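PDB 1Y2M: phenylalanine ammonia-lyase from Rhodosporidium toruloides, which catalyses the non-oxidative deamination of L-phenylalanine and L-tyrosine to trans-cinnamic acid and p-coumaric acid, releasing ammonia. Local coordinates for residues B[378-389]-B[417-425]; B[275-286]-B[506-517]. One frame throughout, in Å; residues are numbered along the deposited sequence. Where two conformers were deposited one is given.

How the interactions relate
Both interactions belong to the bundle of long helices at the heart of the ammonia-lyase fold, and their centres lie about 10 Å apart. Along the chain, interaction 1 is nested within the loop that interaction 2 closes. Helix 416-443 joins them: Met422 O lies 2.9 Å from Thr513 OG1, and Glu423 OE2 lies 2.6 Å from Ser509 OG, both probable hydrogen bonds. In addition, His383 CA packs against Leu283 CD2 at 3.5 Å. The contacts lie near, but not at, Asn270, a cinnamate-binding residue by similarity: the side chains of Glu389 and Ser275 are about 11 and 12 Å from its side chain.

Interaction 1 of 2, residues B[378-389]-B[417-425]; sequences DLIHAHAVLTIE and AVANTMEKT
Bends at chi3 and chi4 fold the end of Lys424 toward helix 378-389, where NZ donates to Asp378 O at 3.0 Å. The ammonium approaches from above the carbonyl plane, 50° out of it, and the same oxygen also accepts the helical bond from Ala382 N. Thr421 has its hydroxyl between the backbone N and the carbonyl carbon (chi1 67°), from where OG1 donates back to Val418 O at 2.7 Å. Its methyl CG2 meets Val385 CG1 at 3.7 Å, the two side chains lying alongside and pointing opposite ways, while CB rests on Ala382 CB at 3.7 Å. Here the backbones come closest, in a nearly antiparallel pair (155°) of neighbours in the central helical bundle of the PAL/histidase fold. Leu386 lays its branched end against Thr421 OG1, and Val385 CG1 also reaches Ala417 CB. An alanine at Thr421 would lose both the methyl and the hydroxyl, and is likely to leave a gap facing Val385 and Leu386. Farther along, the side chains of Glu389 and Val418 meet at about a right angle, CG of the first 3.6 Å from CG2 of the second; Glu389 OE2 is hydrogen-bonded to Thr272, and OE1 forms a salt bridge with Arg320 of the second subunit. At the other end, a water in the plane of the His381 ring, at its edge, lies 2.8 Å from ND1, donates to Asn420 OD1 and accepts from Lys424 NZ. From the second subunit, Ser377 bonds to His381 NE2, Asp378 to Asn420 ND2, and Asn420 to Asp378 OD2, while its Lys424 salt-bridges Asp378 OD1.

Interaction 2 of 2, residues B[275-286]-B[506-517]; sequences SASMATLALHDA and ALISARRTTESN
The carboxamide of Asn517 is turned with ND2 toward Ala282 O and OD1 toward Ala286, whose CA is 3.7 Å from that oxygen. ND2 donates to Ala282 O at 3.0 Å (N-H...O 157°), arriving in the carbonyl plane on a lone pair, although the acceptor is tilted 16° from the amide plane. At the edge of the His284 ring, ND1 donates to Asp285 OD1, which also forms a salt bridge with Arg77. Between Asp285 OD2 and Asn517 ND2 sits a water, donating to the first and accepting from the second.

Farther back, Met278, a selenomethionine, is a knob in a hole formed by Leu507, Ala510, Arg511 and Thr514. With CG anti to the backbone N and the chain extended beyond, SE reaches Arg511 CG at 3.6 Å and CE reaches Thr514 OG1. Small residues let the nearly parallel helices (23°) approach to 8.7 Å between axes: Ser275 CB meets Ala506 CB at 3.6 Å.

The bonds from ND2 to Ala282 O and to the water probably hold the amide of Asn517 in this rotation, whereas its buried OD1 has no hydrogen-bond partner in the model, a likely energetic cost.

Interaction 1 of 2, residues B[378-389]-B[417-425]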
loop_
_atom_site.group_PDB
_atom_site.type_symbol
_atom_site.label_atom_id
_atom_site.label_comp_id
_atom_site.label_asym_id
_atom_site.label_seq_id
_atom_site.Cartn_x
_atom_site.Cartn_y
_atom_site.Cartn_z
ATOM N N ASP B 378 -3.885 -9.623 18.562
ATOM C CA ASP B 378 -4.558 -9.766 17.290
ATOM C C ASP B 378 -4.598 -11.230 16.889
ATOM O O ASP B 378 -5.635 -11.705 16.410
ATOM C CB ASP B 378 -3.855 -8.953 16.206
ATOM C CG ASP B 378 -4.149 -7.502 16.297
ATOM O OD1 ASP B 378 -5.067 -7.100 17.038
ATOM O OD2 ASP B 378 -3.469 -6.745 15.537
ATOM N N LEU B 379 -3.518 -11.970 17.112
ATOM C CA LEU B 379 -3.557 -13.382 16.756
ATOM C C LEU B 379 -4.543 -14.184 17.620
ATOM O O LEU B 379 -5.224 -15.069 17.126
ATOM C CB LEU B 379 -2.171 -13.971 16.896
ATOM C CG LEU B 379 -1.131 -13.448 15.899
ATOM C CD1 LEU B 379 0.280 -13.869 16.254
ATOM C CD2 LEU B 379 -1.536 -13.851 14.491
ATOM N N ILE B 380 -4.614 -13.867 18.901
ATOM C CA ILE B 380 -5.621 -14.499 19.773
ATOM C C ILE B 380 -7.084 -14.147 19.380
ATOM O O ILE B 380 -8.004 -14.984 19.405
ATOM C CB ILE B 380 -5.333 -14.109 21.225
ATOM C CG1 ILE B 380 -3.958 -14.652 21.636
ATOM C CG2 ILE B 380 -6.451 -14.554 22.192
ATOM C CD1 ILE B 380 -3.537 -14.192 23.022
ATOM N N HIS B 381 -7.277 -12.886 19.001
ATOM C CA HIS B 381 -8.580 -12.472 18.466
ATOM C C HIS B 381 -8.938 -13.239 17.190
ATOM O O HIS B 381 -10.037 -13.849 17.071
ATOM C CB HIS B 381 -8.537 -10.964 18.174
ATOM C CG HIS B 381 -9.856 -10.387 17.772
ATOM N ND1 HIS B 381 -10.328 -10.443 16.477
ATOM C CD2 HIS B 381 -10.779 -9.690 18.480
ATOM C CE1 HIS B 381 -11.498 -9.815 16.418
ATOM N NE2 HIS B 381 -11.792 -9.357 17.607
ATOM N N ALA B 382 -7.996 -13.299 16.262
ATOM C CA ALA B 382 -8.215 -14.049 15.043
ATOM C C ALA B 382 -8.579 -15.504 15.333
ATOM O O ALA B 382 -9.460 -16.100 14.676
ATOM C CB ALA B 382 -7.017 -14.011 14.172
ATOM N N HIS B 383 -7.924 -16.081 16.334
ATOM C CA HIS B 383 -8.208 -17.468 16.701
ATOM C C HIS B 383 -9.695 -17.566 17.130
ATOM O O HIS B 383 -10.419 -18.528 16.797
ATOM C CB HIS B 383 -7.320 -17.900 17.879
ATOM C CG HIS B 383 -7.153 -19.367 17.953
ATOM N ND1 HIS B 383 -6.075 -20.002 17.382
ATOM C CD2 HIS B 383 -7.927 -20.332 18.495
ATOM C CE1 HIS B 383 -6.189 -21.302 17.588
ATOM N NE2 HIS B 383 -7.304 -21.529 18.258
ATOM N N ALA B 384 -10.165 -16.609 17.926
ATOM C CA ALA B 384 -11.564 -16.660 18.347
ATOM C C ALA B 384 -12.500 -16.564 17.142
ATOM O O ALA B 384 -13.482 -17.311 17.048
ATOM C CB ALA B 384 -11.841 -15.571 19.313
ATOM N N VAL B 385 -12.179 -15.676 16.204
ATOM C CA VAL B 385 -13.025 -15.476 14.997
ATOM C C VAL B 385 -13.062 -16.757 14.146
ATOM O O VAL B 385 -14.139 -17.259 13.725
ATOM C CB VAL B 385 -12.545 -14.241 14.203
ATOM C CG1 VAL B 385 -13.268 -14.142 12.892
ATOM C CG2 VAL B 385 -12.665 -13.001 15.044
ATOM N N LEU B 386 -11.888 -17.279 13.809
ATOM C CA LEU B 386 -11.802 -18.423 12.905
ATOM C C LEU B 386 -12.368 -19.666 13.574
ATOM O O LEU B 386 -12.901 -20.543 12.888
ATOM C CB LEU B 386 -10.364 -18.676 12.469
ATOM C CG LEU B 386 -9.757 -17.720 11.459
ATOM C CD1 LEU B 386 -8.376 -18.172 11.019
ATOM C CD2 LEU B 386 -10.686 -17.611 10.246
ATOM N N THR B 387 -12.307 -19.756 14.896
ATOM C CA THR B 387 -12.903 -20.911 15.554
ATOM C C THR B 387 -14.421 -20.959 15.299
ATOM O O THR B 387 -15.010 -22.003 14.982
ATOM C CB THR B 387 -12.600 -20.920 17.057
ATOM O OG1 THR B 387 -11.185 -21.086 17.252
ATOM C CG2 THR B 387 -13.295 -22.092 17.744
ATOM N N ILE B 388 -15.070 -19.815 15.448
ATOM C CA ILE B 388 -16.520 -19.733 15.154
ATOM C C ILE B 388 -16.750 -19.993 13.675
ATOM O O ILE B 388 -17.687 -20.740 13.300
ATOM C CB ILE B 388 -17.096 -18.387 15.579
ATOM C CG1 ILE B 388 -17.193 -18.346 17.088
ATOM C CG2 ILE B 388 -18.505 -18.195 14.983
ATOM C CD1 ILE B 388 -17.636 -17.041 17.655
ATOM N N GLU B 389 -15.909 -19.395 12.826
ATOM C CA GLU B 389 -16.143 -19.486 11.376
ATOM C C GLU B 389 -15.973 -20.917 10.889
ATOM O O GLU B 389 -16.805 -21.424 10.152
ATOM C CB GLU B 389 -15.228 -18.503 10.627
ATOM C CG GLU B 389 -15.493 -18.401 9.138
ATOM C CD GLU B 389 -16.777 -17.721 8.774
ATOM O OE1 GLU B 389 -17.503 -17.331 9.682
ATOM O OE2 GLU B 389 -17.032 -17.602 7.548
ATOM N N ALA B 417 -15.278 -11.953 7.956
ATOM C CA ALA B 417 -14.660 -12.345 9.248
ATOM C C ALA B 417 -13.316 -13.011 8.949
ATOM O O ALA B 417 -12.322 -12.713 9.634
ATOM C CB ALA B 417 -15.547 -13.285 9.967
ATOM N N VAL B 418 -13.253 -13.818 7.884
ATOM C CA VAL B 418 -12.007 -14.541 7.537
ATOM C C VAL B 418 -10.985 -13.552 6.995
ATOM O O VAL B 418 -9.801 -13.600 7.372
ATOM C CB VAL B 418 -12.218 -15.659 6.492
ATOM C CG1 VAL B 418 -10.902 -16.311 6.154
ATOM C CG2 VAL B 418 -13.255 -16.661 6.975
ATOM N N ALA B 419 -11.433 -12.656 6.090
ATOM C CA ALA B 419 -10.508 -11.718 5.468
ATOM C C ALA B 419 -9.901 -10.857 6.571
ATOM O O ALA B 419 -8.667 -10.605 6.560
ATOM C CB ALA B 419 -11.236 -10.860 4.512
ATOM N N ASN B 420 -10.742 -10.467 7.533
ATOM C CA ASN B 420 -10.294 -9.660 8.683
ATOM C C ASN B 420 -9.125 -10.288 9.403
ATOM O O ASN B 420 -8.113 -9.630 9.679
ATOM C CB ASN B 420 -11.488 -9.461 9.654
ATOM C CG ASN B 420 -11.125 -8.732 11.001
ATOM O OD1 ASN B 420 -10.920 -9.401 12.044
ATOM N ND2 ASN B 420 -11.159 -7.394 10.997
ATOM N N THR B 421 -9.228 -11.574 9.685
ATOM C CA THR B 421 -8.154 -12.243 10.400
ATOM C C THR B 421 -6.866 -12.226 9.600
ATOM O O THR B 421 -5.746 -12.122 10.147
ATOM C CB THR B 421 -8.484 -13.706 10.780
ATOM O OG1 THR B 421 -8.587 -14.558 9.633
ATOM C CG2 THR B 421 -9.807 -13.744 11.564
HETATM N N MSE B 422 -7.021 -12.379 8.304
HETATM C CA MSE B 422 -5.823 -12.485 7.424
HETATM C C MSE B 422 -5.108 -11.140 7.232
HETATM O O MSE B 422 -3.884 -11.062 7.199
HETATM C CB MSE B 422 -6.224 -13.082 6.120
HETATM C CG MSE B 422 -6.595 -14.547 6.241
HETATM SE SE MSE B 422 -5.081 -15.674 6.861
HETATM C CE MSE B 422 -5.381 -15.787 8.815
ATOM N N GLU B 423 -5.889 -10.065 7.099
ATOM C CA GLU B 423 -5.309 -8.701 6.935
ATOM C C GLU B 423 -4.474 -8.428 8.187
ATOM O O GLU B 423 -3.290 -8.037 8.066
ATOM C CB GLU B 423 -6.392 -7.651 6.754
ATOM C CG GLU B 423 -7.292 -7.817 5.541
ATOM C CD GLU B 423 -6.655 -7.449 4.209
ATOM O OE1 GLU B 423 -6.921 -6.328 3.761
ATOM O OE2 GLU B 423 -5.992 -8.273 3.587
ATOM N N LYS B 424 -5.078 -8.613 9.364
ATOM C CA LYS B 424 -4.399 -8.320 10.645
ATOM C C LYS B 424 -3.187 -9.207 10.864
ATOM O O LYS B 424 -2.113 -8.769 11.320
ATOM C CB LYS B 424 -5.346 -8.483 11.854
ATOM C CG LYS B 424 -6.583 -7.611 11.840
ATOM C CD LYS B 424 -7.727 -8.177 12.777
ATOM C CE LYS B 424 -7.170 -8.824 14.030
ATOM N NZ LYS B 424 -6.596 -10.239 13.956
ATOM N N THR B 425 -3.327 -10.486 10.528
ATOM C CA THR B 425 -2.202 -11.398 10.745
ATOM C C THR B 425 -1.041 -11.005 9.827
ATOM O O THR B 425 0.131 -11.091 10.245
ATOM C CB THR B 425 -2.662 -12.845 10.549
ATOM O OG1 THR B 425 -3.692 -13.146 11.507
ATOM C CG2 THR B 425 -1.485 -13.873 10.662
HETATM O O HOH W 1 -1.538 -7.364 13.736
HETATM O O HOH W 2 -9.530 -11.079 13.906
#

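Interaction 2 of 2, residues B[275-286]-B[506-517]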
loop_
_atom_site.group_PDB
_atom_site.type_symbol
_atom_site.label_atom_id
_atom_site.label_comp_id
_atom_site.label_asym_id
_atom_site.label_seq_id
_atom_site.Cartn_x
_atom_site.Cartn_y
_atom_site.Cartn_z
ATOM N N SER B 275 -11.548 -20.324 2.042
ATOM C CA SER B 275 -10.804 -19.265 2.735
ATOM C C SER B 275 -10.624 -19.570 4.216
ATOM O O SER B 275 -9.543 -19.337 4.772
ATOM C CB SER B 275 -11.488 -17.917 2.545
ATOM O OG SER B 275 -12.843 -18.025 2.918
ATOM N N ALA B 276 -11.658 -20.103 4.869
ATOM C CA ALA B 276 -11.507 -20.498 6.284
ATOM C C ALA B 276 -10.414 -21.584 6.442
ATOM O O ALA B 276 -9.644 -21.600 7.425
ATOM C CB ALA B 276 -12.817 -20.968 6.844
ATOM N N SER B 277 -10.399 -22.539 5.524
ATOM C CA SER B 277 -9.370 -23.565 5.580
ATOM C C SER B 277 -7.977 -22.930 5.497
ATOM O O SER B 277 -7.093 -23.135 6.342
ATOM C CB SER B 277 -9.527 -24.528 4.428
ATOM O OG SER B 277 -8.430 -25.418 4.478
HETATM N N MSE B 278 -7.740 -22.179 4.430
HETATM C CA MSE B 278 -6.401 -21.600 4.255
HETATM C C MSE B 278 -6.010 -20.648 5.389
HETATM O O MSE B 278 -4.833 -20.605 5.822
HETATM C CB MSE B 278 -6.254 -20.883 2.921
HETATM C CG MSE B 278 -4.813 -20.625 2.613
HETATM SE SE MSE B 278 -4.580 -20.190 0.713
HETATM C CE MSE B 278 -2.623 -20.726 0.504
ATOM N N ALA B 279 -6.994 -19.879 5.843
ATOM C CA ALA B 279 -6.821 -18.985 6.961
ATOM C C ALA B 279 -6.467 -19.728 8.255
ATOM O O ALA B 279 -5.645 -19.255 9.037
ATOM C CB ALA B 279 -8.051 -18.087 7.134
ATOM N N THR B 280 -7.111 -20.867 8.504
ATOM C CA THR B 280 -6.802 -21.663 9.694
ATOM C C THR B 280 -5.372 -22.161 9.655
ATOM O O THR B 280 -4.644 -22.058 10.650
ATOM C CB THR B 280 -7.766 -22.861 9.828
ATOM O OG1 THR B 280 -9.099 -22.384 10.059
ATOM C CG2 THR B 280 -7.305 -23.728 10.931
ATOM N N LEU B 281 -4.923 -22.670 8.505
ATOM C CA LEU B 281 -3.550 -23.129 8.352
ATOM C C LEU B 281 -2.579 -21.979 8.569
ATOM O O LEU B 281 -1.529 -22.148 9.225
ATOM C CB LEU B 281 -3.395 -23.778 6.990
ATOM C CG LEU B 281 -4.240 -25.065 6.884
ATOM C CD1 LEU B 281 -4.394 -25.416 5.424
ATOM C CD2 LEU B 281 -3.594 -26.235 7.628
ATOM N N ALA B 282 -2.909 -20.819 8.008
ATOM C CA ALA B 282 -2.031 -19.653 8.125
ATOM C C ALA B 282 -1.942 -19.135 9.560
ATOM O O ALA B 282 -0.862 -18.769 10.057
ATOM C CB ALA B 282 -2.458 -18.584 7.167
ATOM N N LEU B 283 -3.068 -19.146 10.264
ATOM C CA LEU B 283 -3.045 -18.709 11.652
ATOM C C LEU B 283 -2.269 -19.666 12.539
ATOM O O LEU B 283 -1.463 -19.246 13.375
ATOM C CB LEU B 283 -4.459 -18.565 12.184
ATOM C CG LEU B 283 -4.491 -18.059 13.638
ATOM C CD1 LEU B 283 -3.801 -16.717 13.802
ATOM C CD2 LEU B 283 -5.931 -17.945 14.111
ATOM N N HIS B 284 -2.495 -20.970 12.343
ATOM C CA HIS B 284 -1.680 -21.981 13.020
ATOM C C HIS B 284 -0.184 -21.699 12.854
ATOM O O HIS B 284 0.572 -21.651 13.848
ATOM C CB HIS B 284 -2.053 -23.360 12.471
ATOM C CG HIS B 284 -1.152 -24.479 12.880
ATOM N ND1 HIS B 284 0.071 -24.704 12.284
ATOM C CD2 HIS B 284 -1.347 -25.505 13.752
ATOM C CE1 HIS B 284 0.602 -25.805 12.816
ATOM N NE2 HIS B 284 -0.231 -26.307 13.701
ATOM N N ASP B 285 0.227 -21.423 11.628
ATOM C CA ASP B 285 1.651 -21.251 11.381
ATOM C C ASP B 285 2.160 -19.956 12.003
ATOM O O ASP B 285 3.268 -19.904 12.539
ATOM C CB ASP B 285 1.910 -21.332 9.874
ATOM C CG ASP B 285 1.736 -22.734 9.299
ATOM O OD1 ASP B 285 1.653 -23.732 10.038
ATOM O OD2 ASP B 285 1.725 -22.825 8.061
ATOM N N ALA B 286 1.322 -18.921 11.947
ATOM C CA ALA B 286 1.661 -17.612 12.515
ATOM C C ALA B 286 1.845 -17.728 13.997
ATOM O O ALA B 286 2.717 -17.093 14.571
ATOM C CB ALA B 286 0.599 -16.587 12.177
ATOM N N ALA B 506 -11.323 -12.844 0.939
ATOM C CA ALA B 506 -10.654 -13.574 2.022
ATOM C C ALA B 506 -9.597 -14.531 1.472
ATOM O O ALA B 506 -8.545 -14.657 2.077
ATOM C CB ALA B 506 -11.643 -14.338 2.863
ATOM N N LEU B 507 -9.900 -15.277 0.399
ATOM C CA LEU B 507 -8.948 -16.289 -0.051
ATOM C C LEU B 507 -7.651 -15.634 -0.553
ATOM O O LEU B 507 -6.539 -16.142 -0.349
ATOM C CB LEU B 507 -9.534 -17.229 -1.115
ATOM C CG LEU B 507 -8.541 -18.347 -1.466
ATOM C CD1 LEU B 507 -8.145 -19.283 -0.285
ATOM C CD2 LEU B 507 -9.134 -19.158 -2.579
ATOM N N ILE B 508 -7.834 -14.537 -1.283
ATOM C CA ILE B 508 -6.643 -13.766 -1.778
ATOM C C ILE B 508 -5.838 -13.264 -0.572
ATOM O O ILE B 508 -4.608 -13.373 -0.497
ATOM C CB ILE B 508 -7.001 -12.637 -2.705
ATOM C CG1 ILE B 508 -7.752 -13.132 -3.951
ATOM C CG2 ILE B 508 -5.740 -11.868 -3.147
ATOM C CD1 ILE B 508 -8.440 -12.005 -4.733
ATOM N N SER B 509 -6.553 -12.693 0.387
ATOM C CA SER B 509 -5.855 -12.246 1.610
ATOM C C SER B 509 -5.110 -13.433 2.279
ATOM O O SER B 509 -3.934 -13.287 2.677
ATOM C CB SER B 509 -6.823 -11.556 2.574
ATOM O OG SER B 509 -6.072 -10.888 3.570
ATOM N N ALA B 510 -5.786 -14.590 2.416
ATOM C CA ALA B 510 -5.190 -15.784 3.043
ATOM C C ALA B 510 -3.912 -16.231 2.325
ATOM O O ALA B 510 -2.901 -16.653 2.934
ATOM C CB ALA B 510 -6.193 -16.862 3.155
ATOM N N ARG B 511 -3.964 -16.152 0.991
ATOM C CA ARG B 511 -2.814 -16.485 0.157
ATOM C C ARG B 511 -1.656 -15.584 0.467
ATOM O O ARG B 511 -0.504 -16.067 0.609
ATOM C CB ARG B 511 -3.168 -16.439 -1.321
ATOM C CG ARG B 511 -3.968 -17.662 -1.823
ATOM C CD ARG B 511 -4.451 -17.569 -3.242
ATOM N NE ARG B 511 -3.375 -17.043 -4.050
ATOM C CZ ARG B 511 -3.447 -16.027 -4.900
ATOM N NH1 ARG B 511 -4.591 -15.375 -5.152
ATOM N NH2 ARG B 511 -2.316 -15.634 -5.450
ATOM N N ARG B 512 -1.933 -14.286 0.572
ATOM C CA ARG B 512 -0.825 -13.366 0.852
ATOM C C ARG B 512 -0.278 -13.585 2.251
ATOM O O ARG B 512 0.954 -13.574 2.461
ATOM C CB ARG B 512 -1.261 -11.908 0.616
ATOM C CG ARG B 512 -1.640 -11.565 -0.798
ATOM C CD ARG B 512 -0.526 -11.935 -1.769
ATOM N NE ARG B 512 -0.836 -11.500 -3.121
ATOM C CZ ARG B 512 -0.479 -12.092 -4.230
ATOM N NH1 ARG B 512 0.034 -13.345 -4.238
ATOM N NH2 ARG B 512 -0.809 -11.485 -5.379
ATOM N N THR B 513 -1.146 -13.850 3.224
ATOM C CA THR B 513 -0.649 -14.092 4.591
ATOM C C THR B 513 0.172 -15.408 4.637
ATOM O O THR B 513 1.124 -15.484 5.387
ATOM C CB THR B 513 -1.836 -14.133 5.562
ATOM O OG1 THR B 513 -2.548 -12.898 5.418
ATOM C CG2 THR B 513 -1.358 -14.388 6.998
ATOM N N THR B 514 -0.202 -16.450 3.849
ATOM C CA THR B 514 0.545 -17.689 3.768
ATOM C C THR B 514 1.924 -17.406 3.223
ATOM O O THR B 514 2.908 -17.981 3.713
ATOM C CB THR B 514 -0.225 -18.685 2.891
ATOM O OG1 THR B 514 -1.503 -18.986 3.495
ATOM C CG2 THR B 514 0.558 -19.934 2.720
ATOM N N GLU B 515 2.034 -16.493 2.239
ATOM C CA GLU B 515 3.343 -16.138 1.694
ATOM C C GLU B 515 4.144 -15.385 2.764
ATOM O O GLU B 515 5.357 -15.624 2.915
ATOM C CB GLU B 515 3.205 -15.298 0.440
ATOM C CG GLU B 515 4.572 -15.080 -0.223
ATOM C CD GLU B 515 4.565 -14.428 -1.599
ATOM O OE1 GLU B 515 3.472 -14.176 -2.199
ATOM O OE2 GLU B 515 5.693 -14.159 -2.104
ATOM N N SER B 516 3.498 -14.494 3.526
ATOM C CA SER B 516 4.216 -13.821 4.604
ATOM C C SER B 516 4.707 -14.820 5.651
ATOM O O SER B 516 5.829 -14.697 6.154
ATOM C CB SER B 516 3.369 -12.764 5.287
ATOM O OG SER B 516 3.141 -11.701 4.376
ATOM N N ASN B 517 3.929 -15.871 5.940
ATOM C CA ASN B 517 4.426 -16.925 6.829
ATOM C C ASN B 517 5.705 -17.515 6.298
ATOM O O ASN B 517 6.653 -17.751 7.057
ATOM C CB ASN B 517 3.444 -18.078 7.114
ATOM C CG ASN B 517 2.357 -17.721 8.083
ATOM O OD1 ASN B 517 2.562 -16.918 8.985
ATOM N ND2 ASN B 517 1.197 -18.410 7.966
HETATM O O HOH W 3 -2.056 -21.320 4.800
HETATM O O HOH W 4 0.638 -20.843 6.254
#